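Putative acyl-[acyl-carrier-protein]--UDP-N-acetylglucosamine O-acyltransferase (Bacteroides fragilis, PDB 4R36) probably transfers an acyl chain from acyl carrier protein to the sugar hydroxyl of UDP-N-acetylglucosamine, the first step in making lipid A. Local coordinates at residues Pro78-Gly83 with Asn104-Asn109; Val110-Gly115 with Asn128-Gly133; Pro195-Ala200 with Ile259-Asp264; Asn222-Asn227 with Pro254-Ile259. One frame throughout, in Å; residues are numbered along the deposited sequence.

Contact 1 of 4, residues Pro78-Gly83 with Asn104-Asn109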
loop_
_atom_site.group_PDB
_atom_site.type_symbol
_atom_site.label_atom_id
_atom_site.label_comp_id
_atom_site.label_asym_id
_atom_site.label_seq_id
_atom_site.Cartn_x
_atom_site.Cartn_y
_atom_site.Cartn_z
ATOM N N PRO A 78 -0.423 16.663 3.546
ATOM C CA PRO A 78 -1.840 16.496 3.132
ATOM C C PRO A 78 -2.413 15.103 3.229
ATOM O O PRO A 78 -1.729 14.121 2.815
ATOM C CB PRO A 78 -1.850 16.938 1.663
ATOM C CG PRO A 78 -0.720 17.915 1.633
ATOM C CD PRO A 78 0.362 17.263 2.474
ATOM N N GLY A 79 -3.629 14.989 3.757
ATOM C CA GLY A 79 -4.328 13.699 3.782
ATOM C C GLY A 79 -3.916 12.785 4.944
ATOM O O GLY A 79 -4.573 11.792 5.144
ATOM N N ALA A 80 -2.923 13.160 5.765
ATOM C CA ALA A 80 -2.667 12.418 6.990
ATOM C C ALA A 80 -3.866 12.447 7.932
ATOM O O ALA A 80 -4.646 13.422 7.961
ATOM C CB ALA A 80 -1.455 12.962 7.683
ATOM N N VAL A 81 -4.074 11.343 8.636
ATOM C CA VAL A 81 -5.157 11.249 9.547
ATOM C C VAL A 81 -4.585 10.777 10.884
ATOM O O VAL A 81 -4.244 9.574 11.034
ATOM C CB VAL A 81 -6.252 10.288 9.039
ATOM C CG1 VAL A 81 -7.436 10.277 10.003
ATOM C CG2 VAL A 81 -6.709 10.655 7.605
ATOM N N ILE A 82 -4.597 11.654 11.868
ATOM C CA ILE A 82 -4.146 11.330 13.211
ATOM C C ILE A 82 -5.313 11.261 14.175
ATOM O O ILE A 82 -6.174 12.155 14.199
ATOM C CB ILE A 82 -3.100 12.364 13.663
ATOM C CG1 ILE A 82 -1.897 12.378 12.685
ATOM C CG2 ILE A 82 -2.599 12.064 15.069
ATOM C CD1 ILE A 82 -0.862 13.420 12.998
ATOM N N GLY A 83 -5.395 10.144 14.919
ATOM C CA GLY A 83 -6.314 9.972 15.999
ATOM C C GLY A 83 -7.605 9.264 15.734
ATOM O O GLY A 83 -8.438 9.161 16.638
ATOM N N ASN A 104 8.799 15.572 13.813
ATOM C CA ASN A 104 8.532 14.435 12.935
ATOM C C ASN A 104 8.059 14.943 11.606
ATOM O O ASN A 104 7.426 16.018 11.528
ATOM C CB ASN A 104 7.423 13.587 13.538
ATOM C CG ASN A 104 7.847 12.909 14.834
ATOM O OD1 ASN A 104 8.663 11.999 14.822
ATOM N ND2 ASN A 104 7.331 13.406 15.994
ATOM N N LEU A 105 8.243 14.100 10.601
ATOM C CA LEU A 105 7.738 14.316 9.283
ATOM C C LEU A 105 6.704 13.245 9.029
ATOM O O LEU A 105 7.061 12.083 8.912
ATOM C CB LEU A 105 8.870 14.240 8.268
ATOM C CG LEU A 105 10.009 15.272 8.506
ATOM C CD1 LEU A 105 11.219 14.976 7.642
ATOM C CD2 LEU A 105 9.481 16.672 8.255
ATOM N N ILE A 106 5.425 13.620 9.042
ATOM C CA ILE A 106 4.300 12.746 8.907
ATOM C C ILE A 106 3.714 12.969 7.483
ATOM O O ILE A 106 3.014 13.940 7.195
ATOM C CB ILE A 106 3.208 13.048 9.971
ATOM C CG1 ILE A 106 3.821 13.078 11.396
ATOM C CG2 ILE A 106 2.061 12.085 9.853
ATOM C CD1 ILE A 106 4.461 11.819 11.863
ATOM N N ARG A 107 4.033 12.034 6.581
ATOM C CA ARG A 107 3.789 12.253 5.154
ATOM C C ARG A 107 2.344 11.970 4.788
ATOM O O ARG A 107 1.504 11.590 5.608
ATOM C CB ARG A 107 4.796 11.392 4.332
ATOM C CG ARG A 107 6.285 11.785 4.503
ATOM C CD ARG A 107 6.599 13.242 4.169
ATOM N NE ARG A 107 6.169 13.587 2.817
ATOM C CZ ARG A 107 6.921 14.193 1.894
ATOM N NH1 ARG A 107 8.154 14.653 2.175
ATOM N NH2 ARG A 107 6.407 14.412 0.694
ATOM N N GLU A 108 2.071 12.200 3.521
ATOM C CA GLU A 108 0.767 12.058 2.946
ATOM C C GLU A 108 0.065 10.766 3.275
ATOM O O GLU A 108 0.657 9.671 3.168
ATOM C CB GLU A 108 0.823 12.160 1.420
ATOM C CG GLU A 108 1.425 13.423 0.844
ATOM C CD GLU A 108 2.928 13.352 0.549
ATOM O OE1 GLU A 108 3.699 12.818 1.408
ATOM O OE2 GLU A 108 3.369 13.867 -0.493
ATOM N N ASN A 109 -1.187 10.896 3.683
ATOM C CA ASN A 109 -2.041 9.763 4.006
ATOM C C ASN A 109 -1.528 8.801 5.065
ATOM O O ASN A 109 -2.025 7.695 5.137
ATOM C CB ASN A 109 -2.363 8.995 2.729
ATOM C CG ASN A 109 -3.186 9.816 1.784
ATOM O OD1 ASN A 109 -4.253 10.319 2.193
ATOM N ND2 ASN A 109 -2.696 10.029 0.533
#

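Contact 2 of 4, residues Val110-Gly115 with Asn128-Gly133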
loop_
_atom_site.group_PDB
_atom_site.type_symbol
_atom_site.label_atom_id
_atom_site.label_comp_id
_atom_site.label_asym_id
_atom_site.label_seq_id
_atom_site.Cartn_x
_atom_site.Cartn_y
_atom_site.Cartn_z
ATOM N N VAL A 110 -0.581 9.227 5.886
ATOM C CA VAL A 110 -0.197 8.461 7.047
ATOM C C VAL A 110 -1.372 8.379 8.023
ATOM O O VAL A 110 -2.105 9.358 8.210
ATOM C CB VAL A 110 1.023 9.035 7.724
ATOM C CG1 VAL A 110 1.176 8.484 9.122
ATOM C CG2 VAL A 110 2.289 8.810 6.870
ATOM N N THR A 111 -1.603 7.207 8.597
ATOM C CA THR A 111 -2.648 7.027 9.564
ATOM C C THR A 111 -2.010 6.630 10.910
ATOM O O THR A 111 -1.213 5.685 10.987
ATOM C CB THR A 111 -3.705 5.973 9.120
ATOM O OG1 THR A 111 -3.073 4.730 8.730
ATOM C CG2 THR A 111 -4.539 6.493 7.969
ATOM N N ILE A 112 -2.376 7.362 11.972
ATOM C CA ILE A 112 -1.995 6.999 13.305
ATOM C C ILE A 112 -3.264 6.900 14.157
ATOM O O ILE A 112 -3.816 7.910 14.584
ATOM C CB ILE A 112 -0.971 7.977 13.912
ATOM C CG1 ILE A 112 0.214 8.221 12.976
ATOM C CG2 ILE A 112 -0.501 7.520 15.282
ATOM C CD1 ILE A 112 1.191 9.284 13.422
ATOM N N ASN A 113 -3.717 5.680 14.405
ATOM C CA ASN A 113 -4.931 5.501 15.146
ATOM C C ASN A 113 -4.645 5.689 16.647
ATOM O O ASN A 113 -3.583 5.329 17.146
ATOM C CB ASN A 113 -5.558 4.108 14.941
ATOM C CG ASN A 113 -5.894 3.715 13.491
ATOM O OD1 ASN A 113 -6.094 2.521 13.249
ATOM N ND2 ASN A 113 -5.982 4.641 12.573
ATOM N N ARG A 114 -5.638 6.182 17.394
ATOM C CA ARG A 114 -5.552 6.185 18.818
ATOM C C ARG A 114 -5.630 4.819 19.439
ATOM O O ARG A 114 -5.918 3.784 18.772
ATOM C CB ARG A 114 -6.591 7.152 19.437
ATOM C CG ARG A 114 -8.073 6.826 19.322
ATOM C CD ARG A 114 -8.796 8.044 19.938
ATOM N NE ARG A 114 -10.260 8.016 19.922
ATOM C CZ ARG A 114 -11.061 7.573 20.900
ATOM N NH1 ARG A 114 -10.601 6.975 21.952
ATOM N NH2 ARG A 114 -12.377 7.673 20.770
ATOM N N GLY A 115 -5.373 4.774 20.727
ATOM C CA GLY A 115 -5.217 3.491 21.447
ATOM C C GLY A 115 -6.524 2.745 21.813
ATOM O O GLY A 115 -7.626 3.222 21.548
ATOM N N ASN A 128 11.231 11.404 13.692
ATOM C CA ASN A 128 10.944 10.331 12.778
ATOM C C ASN A 128 10.489 10.823 11.460
ATOM O O ASN A 128 9.829 11.872 11.366
ATOM C CB ASN A 128 9.866 9.459 13.386
ATOM C CG ASN A 128 10.296 8.871 14.706
ATOM O OD1 ASN A 128 11.167 7.947 14.758
ATOM N ND2 ASN A 128 9.645 9.344 15.781
ATOM N N LEU A 129 10.732 10.015 10.443
ATOM C CA LEU A 129 10.110 10.172 9.127
ATOM C C LEU A 129 9.205 8.985 8.835
ATOM O O LEU A 129 9.654 7.851 8.721
ATOM C CB LEU A 129 11.170 10.275 8.070
ATOM C CG LEU A 129 10.766 10.200 6.626
ATOM C CD1 LEU A 129 9.681 11.220 6.263
ATOM C CD2 LEU A 129 11.946 10.302 5.685
ATOM N N LEU A 130 7.933 9.262 8.715
ATOM C CA LEU A 130 6.933 8.268 8.357
ATOM C C LEU A 130 6.480 8.630 6.975
ATOM O O LEU A 130 5.735 9.546 6.772
ATOM C CB LEU A 130 5.776 8.229 9.342
ATOM C CG LEU A 130 6.092 8.014 10.872
ATOM C CD1 LEU A 130 4.780 7.804 11.622
ATOM C CD2 LEU A 130 6.981 6.792 11.102
ATOM N N MET A 131 6.921 7.818 6.008
ATOM C CA MET A 131 6.658 8.079 4.618
ATOM C C MET A 131 5.201 7.808 4.250
ATOM O O MET A 131 4.438 7.260 5.052
ATOM C CB MET A 131 7.589 7.244 3.712
ATOM C CG MET A 131 9.018 7.714 3.822
ATOM S SD MET A 131 9.991 6.905 2.518
ATOM C CE MET A 131 11.536 7.075 3.301
ATOM N N GLU A 132 4.818 8.212 3.052
ATOM C CA GLU A 132 3.366 8.240 2.718
ATOM C C GLU A 132 2.729 6.896 2.892
ATOM O O GLU A 132 3.361 5.855 2.618
ATOM C CB GLU A 132 3.104 8.790 1.330
ATOM C CG GLU A 132 3.639 7.982 0.143
ATOM C CD GLU A 132 2.817 6.727 -0.204
ATOM O OE1 GLU A 132 1.584 6.690 0.065
ATOM O OE2 GLU A 132 3.431 5.813 -0.833
ATOM N N GLY A 133 1.495 6.925 3.386
ATOM C CA GLY A 133 0.674 5.785 3.529
ATOM C C GLY A 133 1.018 4.822 4.684
ATOM O O GLY A 133 0.312 3.800 4.902
#

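Contact 3 of 4, residues Pro195-Ala200 with Ile259-Asp264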
loop_
_atom_site.group_PDB
_atom_site.type_symbol
_atom_site.label_atom_id
_atom_site.label_comp_id
_atom_site.label_asym_id
_atom_site.label_seq_id
_atom_site.Cartn_x
_atom_site.Cartn_y
_atom_site.Cartn_z
ATOM N N PRO A 195 16.321 -8.354 16.100
ATOM C CA PRO A 195 17.272 -7.849 17.098
ATOM C C PRO A 195 18.104 -6.694 16.540
ATOM O O PRO A 195 18.214 -6.530 15.302
ATOM C CB PRO A 195 18.119 -9.104 17.440
ATOM C CG PRO A 195 18.095 -9.860 16.167
ATOM C CD PRO A 195 16.710 -9.668 15.601
ATOM N N PRO A 196 18.755 -5.921 17.424
ATOM C CA PRO A 196 19.366 -4.641 16.994
ATOM C C PRO A 196 20.545 -4.763 16.064
ATOM O O PRO A 196 21.217 -5.810 16.097
ATOM C CB PRO A 196 19.768 -3.983 18.284
ATOM C CG PRO A 196 19.749 -5.046 19.286
ATOM C CD PRO A 196 18.731 -6.058 18.872
ATOM N N TYR A 197 20.746 -3.774 15.203
ATOM C CA TYR A 197 21.907 -3.636 14.334
ATOM C C TYR A 197 21.909 -4.505 13.043
ATOM O O TYR A 197 22.857 -4.446 12.298
ATOM C CB TYR A 197 23.227 -3.899 15.113
ATOM C CG TYR A 197 23.341 -3.128 16.372
ATOM C CD1 TYR A 197 23.467 -1.754 16.339
ATOM C CD2 TYR A 197 23.415 -3.777 17.592
ATOM C CE1 TYR A 197 23.558 -1.017 17.512
ATOM C CE2 TYR A 197 23.471 -3.049 18.780
ATOM C CZ TYR A 197 23.605 -1.679 18.717
ATOM O OH TYR A 197 23.607 -0.966 19.855
ATOM N N ILE A 198 20.904 -5.374 12.836
ATOM C CA ILE A 198 20.948 -6.298 11.697
ATOM C C ILE A 198 20.215 -5.783 10.465
ATOM O O ILE A 198 19.399 -4.848 10.547
ATOM C CB ILE A 198 20.439 -7.706 12.056
ATOM C CG1 ILE A 198 18.929 -7.801 12.252
ATOM C CG2 ILE A 198 21.153 -8.226 13.298
ATOM C CD1 ILE A 198 18.376 -9.195 12.143
ATOM N N ILE A 199 20.545 -6.390 9.336
ATOM C CA ILE A 199 19.729 -6.341 8.143
ATOM C C ILE A 199 18.809 -7.541 8.126
ATOM O O ILE A 199 19.233 -8.696 8.331
ATOM C CB ILE A 199 20.580 -6.305 6.879
ATOM C CG1 ILE A 199 21.575 -5.129 6.902
ATOM C CG2 ILE A 199 19.710 -6.247 5.617
ATOM C CD1 ILE A 199 22.586 -5.174 5.772
ATOM N N ALA A 200 17.506 -7.296 7.907
ATOM C CA ALA A 200 16.537 -8.351 7.772
ATOM C C ALA A 200 15.964 -8.247 6.382
ATOM O O ALA A 200 15.511 -7.170 5.951
ATOM C CB ALA A 200 15.446 -8.234 8.806
ATOM N N ILE A 259 26.735 -4.540 22.768
ATOM C CA ILE A 259 26.672 -5.987 22.951
ATOM C C ILE A 259 25.684 -6.360 24.036
ATOM O O ILE A 259 24.948 -7.361 23.934
ATOM C CB ILE A 259 28.070 -6.588 23.194
ATOM C CG1 ILE A 259 29.069 -6.119 22.154
ATOM C CG2 ILE A 259 28.020 -8.089 23.245
ATOM C CD1 ILE A 259 28.702 -6.269 20.669
ATOM N N GLU A 260 25.583 -5.542 25.072
ATOM C CA GLU A 260 24.628 -5.820 26.098
ATOM C C GLU A 260 23.211 -5.624 25.604
ATOM O O GLU A 260 22.289 -6.315 26.023
ATOM C CB GLU A 260 24.898 -4.915 27.335
ATOM C CG GLU A 260 26.232 -5.260 27.987
ATOM C CD GLU A 260 26.612 -4.224 29.086
ATOM O OE1 GLU A 260 25.711 -3.726 29.796
ATOM O OE2 GLU A 260 27.789 -3.894 29.237
ATOM N N TYR A 261 23.039 -4.682 24.702
ATOM C CA TYR A 261 21.734 -4.456 24.135
ATOM C C TYR A 261 21.326 -5.653 23.270
ATOM O O TYR A 261 20.200 -6.135 23.368
ATOM C CB TYR A 261 21.777 -3.186 23.324
ATOM C CG TYR A 261 20.547 -2.779 22.552
ATOM C CD1 TYR A 261 19.224 -3.073 23.014
ATOM C CD2 TYR A 261 20.696 -1.958 21.465
ATOM C CE1 TYR A 261 18.111 -2.578 22.331
ATOM C CE2 TYR A 261 19.594 -1.428 20.797
ATOM C CZ TYR A 261 18.314 -1.738 21.242
ATOM O OH TYR A 261 17.297 -1.239 20.473
ATOM N N ILE A 262 22.239 -6.171 22.461
ATOM C CA ILE A 262 21.934 -7.375 21.665
ATOM C C ILE A 262 21.482 -8.505 22.571
ATOM O O ILE A 262 20.428 -9.153 22.382
ATOM C CB ILE A 262 23.156 -7.805 20.869
ATOM C CG1 ILE A 262 23.487 -6.811 19.798
ATOM C CG2 ILE A 262 23.012 -9.190 20.263
ATOM C CD1 ILE A 262 24.872 -7.020 19.216
ATOM N N VAL A 263 22.276 -8.750 23.614
ATOM C CA VAL A 263 21.985 -9.864 24.536
ATOM C C VAL A 263 20.660 -9.699 25.283
ATOM O O VAL A 263 19.830 -10.587 25.340
ATOM C CB VAL A 263 23.186 -10.116 25.489
ATOM C CG1 VAL A 263 22.795 -11.075 26.584
ATOM C CG2 VAL A 263 24.377 -10.605 24.683
ATOM N N ASP A 264 20.459 -8.556 25.875
ATOM C CA ASP A 264 19.259 -8.301 26.624
ATOM C C ASP A 264 18.011 -8.397 25.712
ATOM O O ASP A 264 16.993 -8.960 26.128
ATOM C CB ASP A 264 19.307 -6.873 27.171
ATOM C CG ASP A 264 18.271 -6.656 28.277
ATOM O OD1 ASP A 264 18.486 -7.114 29.412
ATOM O OD2 ASP A 264 17.198 -6.118 28.005
#

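Contact 4 of 4, residues Asn222-Asn227 with Pro254-Ile259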
loop_
_atom_site.group_PDB
_atom_site.type_symbol
_atom_site.label_atom_id
_atom_site.label_comp_id
_atom_site.label_asym_id
_atom_site.label_seq_id
_atom_site.Cartn_x
_atom_site.Cartn_y
_atom_site.Cartn_z
ATOM N N ASN A 222 35.013 0.975 13.894
ATOM C CA ASN A 222 35.149 -0.303 13.174
ATOM C C ASN A 222 35.279 -1.460 14.112
ATOM O O ASN A 222 34.851 -2.574 13.822
ATOM C CB ASN A 222 36.391 -0.278 12.316
ATOM C CG ASN A 222 36.220 0.566 11.096
ATOM O OD1 ASN A 222 35.110 0.775 10.595
ATOM N ND2 ASN A 222 37.336 1.054 10.583
ATOM N N GLU A 223 35.901 -1.186 15.242
ATOM C CA GLU A 223 36.033 -2.178 16.267
ATOM C C GLU A 223 34.686 -2.619 16.891
ATOM O O GLU A 223 34.410 -3.800 17.015
ATOM C CB GLU A 223 36.945 -1.637 17.325
ATOM C CG GLU A 223 36.936 -2.406 18.622
ATOM C CD GLU A 223 38.056 -1.957 19.524
ATOM O OE1 GLU A 223 39.126 -1.563 18.994
ATOM O OE2 GLU A 223 37.868 -1.990 20.754
ATOM N N ILE A 224 33.833 -1.669 17.219
ATOM C CA ILE A 224 32.508 -1.968 17.755
ATOM C C ILE A 224 31.673 -2.680 16.680
ATOM O O ILE A 224 30.955 -3.605 16.997
ATOM C CB ILE A 224 31.793 -0.670 18.232
ATOM C CG1 ILE A 224 32.455 -0.156 19.498
ATOM C CG2 ILE A 224 30.270 -0.879 18.437
ATOM C CD1 ILE A 224 32.245 -1.046 20.675
ATOM N N ILE A 225 31.789 -2.245 15.420
ATOM C CA ILE A 225 31.118 -2.909 14.321
ATOM C C ILE A 225 31.539 -4.384 14.190
ATOM O O ILE A 225 30.691 -5.263 14.025
ATOM C CB ILE A 225 31.296 -2.153 12.983
ATOM C CG1 ILE A 225 30.575 -0.804 13.091
ATOM C CG2 ILE A 225 30.682 -2.963 11.814
ATOM C CD1 ILE A 225 30.782 0.131 11.924
ATOM N N GLU A 226 32.827 -4.639 14.308
ATOM C CA GLU A 226 33.328 -5.990 14.253
ATOM C C GLU A 226 32.800 -6.828 15.445
ATOM O O GLU A 226 32.477 -8.014 15.260
ATOM C CB GLU A 226 34.843 -5.998 14.243
ATOM C CG GLU A 226 35.439 -7.399 14.099
ATOM C CD GLU A 226 35.055 -8.105 12.765
ATOM O OE1 GLU A 226 34.651 -7.414 11.792
ATOM O OE2 GLU A 226 35.099 -9.359 12.703
ATOM N N ASN A 227 32.691 -6.231 16.634
ATOM C CA ASN A 227 32.157 -6.954 17.770
ATOM C C ASN A 227 30.689 -7.352 17.569
ATOM O O ASN A 227 30.285 -8.450 17.947
ATOM C CB ASN A 227 32.358 -6.148 19.080
ATOM C CG ASN A 227 33.872 -5.961 19.452
ATOM O OD1 ASN A 227 34.742 -6.685 18.959
ATOM N ND2 ASN A 227 34.161 -4.991 20.299
ATOM N N PRO A 254 34.046 -8.665 23.271
ATOM C CA PRO A 254 34.392 -7.577 24.161
ATOM C C PRO A 254 33.151 -6.814 24.481
ATOM O O PRO A 254 32.362 -6.458 23.530
ATOM C CB PRO A 254 35.372 -6.746 23.349
ATOM C CG PRO A 254 35.978 -7.718 22.419
ATOM C CD PRO A 254 34.882 -8.693 22.065
ATOM N N ALA A 255 32.912 -6.637 25.785
ATOM C CA ALA A 255 31.650 -6.098 26.235
ATOM C C ALA A 255 31.554 -4.571 25.969
ATOM O O ALA A 255 32.559 -3.823 26.023
ATOM C CB ALA A 255 31.442 -6.372 27.699
ATOM N N SER A 256 30.348 -4.124 25.661
ATOM C CA SER A 256 30.056 -2.738 25.404
ATOM C C SER A 256 28.529 -2.617 25.472
ATOM O O SER A 256 27.833 -3.610 25.424
ATOM C CB SER A 256 30.599 -2.241 24.079
ATOM O OG SER A 256 29.925 -2.796 22.918
ATOM N N PRO A 257 28.021 -1.380 25.568
ATOM C CA PRO A 257 26.581 -1.200 25.656
ATOM C C PRO A 257 25.852 -1.807 24.443
ATOM O O PRO A 257 24.786 -2.386 24.650
ATOM C CB PRO A 257 26.411 0.332 25.726
ATOM C CG PRO A 257 27.733 0.811 26.357
ATOM C CD PRO A 257 28.786 -0.118 25.840
ATOM N N GLU A 258 26.503 -1.805 23.287
ATOM C CA GLU A 258 25.917 -2.373 22.061
ATOM C C GLU A 258 25.722 -3.875 22.226
ATOM O O GLU A 258 24.658 -4.401 21.866
ATOM C CB GLU A 258 26.780 -2.104 20.837
ATOM C CG GLU A 258 26.991 -0.644 20.476
ATOM C CD GLU A 258 28.024 0.120 21.312
ATOM O OE1 GLU A 258 28.783 -0.428 22.127
ATOM O OE2 GLU A 258 28.014 1.362 21.232
ATOM N N ILE A 259 26.735 -4.540 22.768
ATOM C CA ILE A 259 26.672 -5.987 22.951
ATOM C C ILE A 259 25.684 -6.360 24.036
ATOM O O ILE A 259 24.948 -7.361 23.934
ATOM C CB ILE A 259 28.070 -6.588 23.194
ATOM C CG1 ILE A 259 29.069 -6.119 22.154
ATOM C CG2 ILE A 259 28.020 -8.089 23.245
ATOM C CD1 ILE A 259 28.702 -6.269 20.669
HETATM O O HOH W 1 32.157 -4.136 22.160
#

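Contact 1 of 4, residues Pro78-Gly83 with Asn104-Asn109
Pro78-Ala80 and Ile106-Asn109 meet in a buried corner of the left-handed parallel beta-helix, where one coil lies on the next. Strand 81-82 belongs to one face of the triangular prism and strand 105-106 to another, and the touching parts run at 101° to each other. Pro78 O is the polar centre. It takes a weak hydrogen bond from Asn109 N, at 3.4 Å, and a CA-H...O contact from Glu108 CA, at 3.2 Å. A second CA-H...O contact runs almost straight from Asn109 CA to Gly79 O. On the inner side the contact turns apolar: Ile106 CG2 packs 4.2 Å from Ala80 CB and, more loosely, near Ile82 CD1, joining the hydrophobic column inside the coils.

Glu108 places CG beside its own backbone N (chi1 -57°) and then bends at chi2, which leaves CB and CG against Pro78 while the carboxylate swings away to Arg107. There the guanidinium grips side-on. NE lies 2.9 Å and NH2 3.2 Å from Glu108 OE1, both on the syn side and from the same face of the carboxylate, some way out of its plane. Arg107 also bonds to Ile85 O of the second subunit and makes a cation-pi contact with Phe77, linking this corner to the trimer interface. A calcium ion lies between the three subunits, each of which supplies its Asn109. The side-chain oxygen OD1 of Asn109, held by the metal, sits 3.3 Å from Gly79 O, an approach of two acceptors that the cation probably makes tolerable.

Contact 2 of 4, residues Val110-Gly115 with Asn128-Gly133
Val110, Leu130 and Gly133 carry this contact between one coil of the left-handed beta-helix and the next. Val110 gives up most surface. Its CG1 lies opposite the backbone N (chi1 164°), which puts CG2 beside that nitrogen and aims it at the chain that rounds the corner after strand 129-130. CG2 comes within 3.2 Å of Met131 O and 3.5 Å of Leu130 O, a methyl set tightly against two successive carbonyls. It also reaches Leu130 CB at 4.3 Å.

Leu130 points toward the earlier segment from a neighbouring face of the prism. Its CD1 meets Ile112 CD1 at 4.3 Å, one branch end against another, inside the coil where Val136, Val148 and Ile100 continue the same apolar column. Gly133 takes part through backbone alone: its CA lies 4.5 Å from Val110 CA, and the two backbone nitrogens, Val110 N and Gly133 N, are 4.0 Å apart without bonding. With its positive phi, Gly133 makes the bend that Asn109 makes one coil earlier, each two residues ahead of its strand.

The backbone bonds that stack these coils lie just beyond, from Thr111 to Val134 and Val136, in the sheet where strands 111-112 and 135-136 are neighbours. Outside, Glu132 turns from the contact and forms a salt bridge with Lys153 of the second subunit. Between the two segments themselves the chemistry is aliphatic carbon against aliphatic carbon and methyl against carbonyl, so what holds them together is close fit of largely buried groups, with directional bonding left to the flanking strands.

Contact 3 of 4, residues Pro195-Ala200 with Ile259-Asp264
A type II beta turn, Pro195 to Ile198, leads into strand 198-201 at the end of the beta-helix, and the two residues at its corner, Pro196 and Tyr197, lean on helix 257-267 through Tyr261 and Ile262. Pro196 stands on the face of the Tyr261 ring with its CB-CG edge: CG sits 3.8 Å from the centroid and 9° off the ring normal, a well-centred CH-pi contact, while CB slides toward the rim, 3.6 Å from Tyr261 CE2. The same CG also touches the helix backbone, with Pro196 CG 4.0 Å from Ile262 CA.

Tyr261 carries its ring opposite its backbone N (chi1 176°), extended from the helix toward the coils, and its OH is gripped twice, by Asp161 and by the backbone N of Gly180. Those two bonds fix the ring at its far end while Pro196 lies over one face. The helical C-terminal domain, characteristic of LpxA enzymes, is thereby fastened to the last coils of the left-handed beta-helix.

Tyr197, with the positive phi that a type II turn has at its third residue, also meets the helix with its ring. Its OH arrives at the edge of the Tyr261 ring, close to that ring's plane and 3.5 Å from CD2; the two rings are steeply inclined, at 86°, with centroids 6.0 Å apart. Ile262 CG1 approaches the edge of the Tyr197 ring, 3.8 Å from CD2. The backbone of Tyr197 is hydrogen-bonded to Gly180 and to Asn211, a residue that binds UDP-N-acetylglucosamine in another structure of this protein.

Contact 4 of 4, residues Asn222-Asn227 with Pro254-Ile259
Torsions of chi1 -71° and chi2 -68° fold Ile224 back, turning both branches to Ser256 and Glu258. CD1 rests 3.7 Å from Ser256 OG, and CG2 lies 3.8 Å from Glu258 CD, the Ile224 and Glu258 side chains crossing at about a right angle. One turn further along the helix, Asn227 sets its amide beside its own backbone N (chi1 -65°) and brings it over the CD-CG-CB side of the Pro254 ring, tilted against it. The oxygen OD1 is 3.7 Å from Pro254 CD and the nitrogen ND2 is 3.7 Å from Pro254 CB.

This joins the first turns of two helices of the C-terminal domain, 222-237 and 257-267, with the connection that leads into the second. Ser256 is the N-cap of helix 257-267, and its hydroxyl is the polar hub. It donates to Glu258 OE1 at 2.7 Å, using the anti lone pair of that carboxylate oxygen. A water donates to Ser256 OG, again at 2.7 Å. The same water donates to Pro254 O (2.7 Å) and accepts from Asn227 ND2 (2.9 Å), so it is the bridge through which the amide of one helix reaches the cap of the other.

Beside the water, Ile259 sets its CD1 against CB and the backbone carbonyl of Asn227, and Ile228 lies next to both Ile259 and Glu258. Glu258 also touches Phe220, and its CG packs against the OH of Tyr197.

In the fold
From the N terminus, contact 1 closes the loop from 78-83 to 104-109, and contact 2 opens immediately afterwards at Val110. The two are in series and touch: strands 81-82 and 111-112 are neighbours in one sheet of the prism, 105-106 and 129-130 in another, so together they tie three successive coils. Both lie far from the helical end; contacts 1 and 3 are about 30 Å apart between centres. Contact 3 spans 195-264 and joins the end of the beta-helix to helix 257-267. Within that span, contact 4 pairs helix 222-237 with the start of helix 257-267. Contacts 3 and 4 share Ile259.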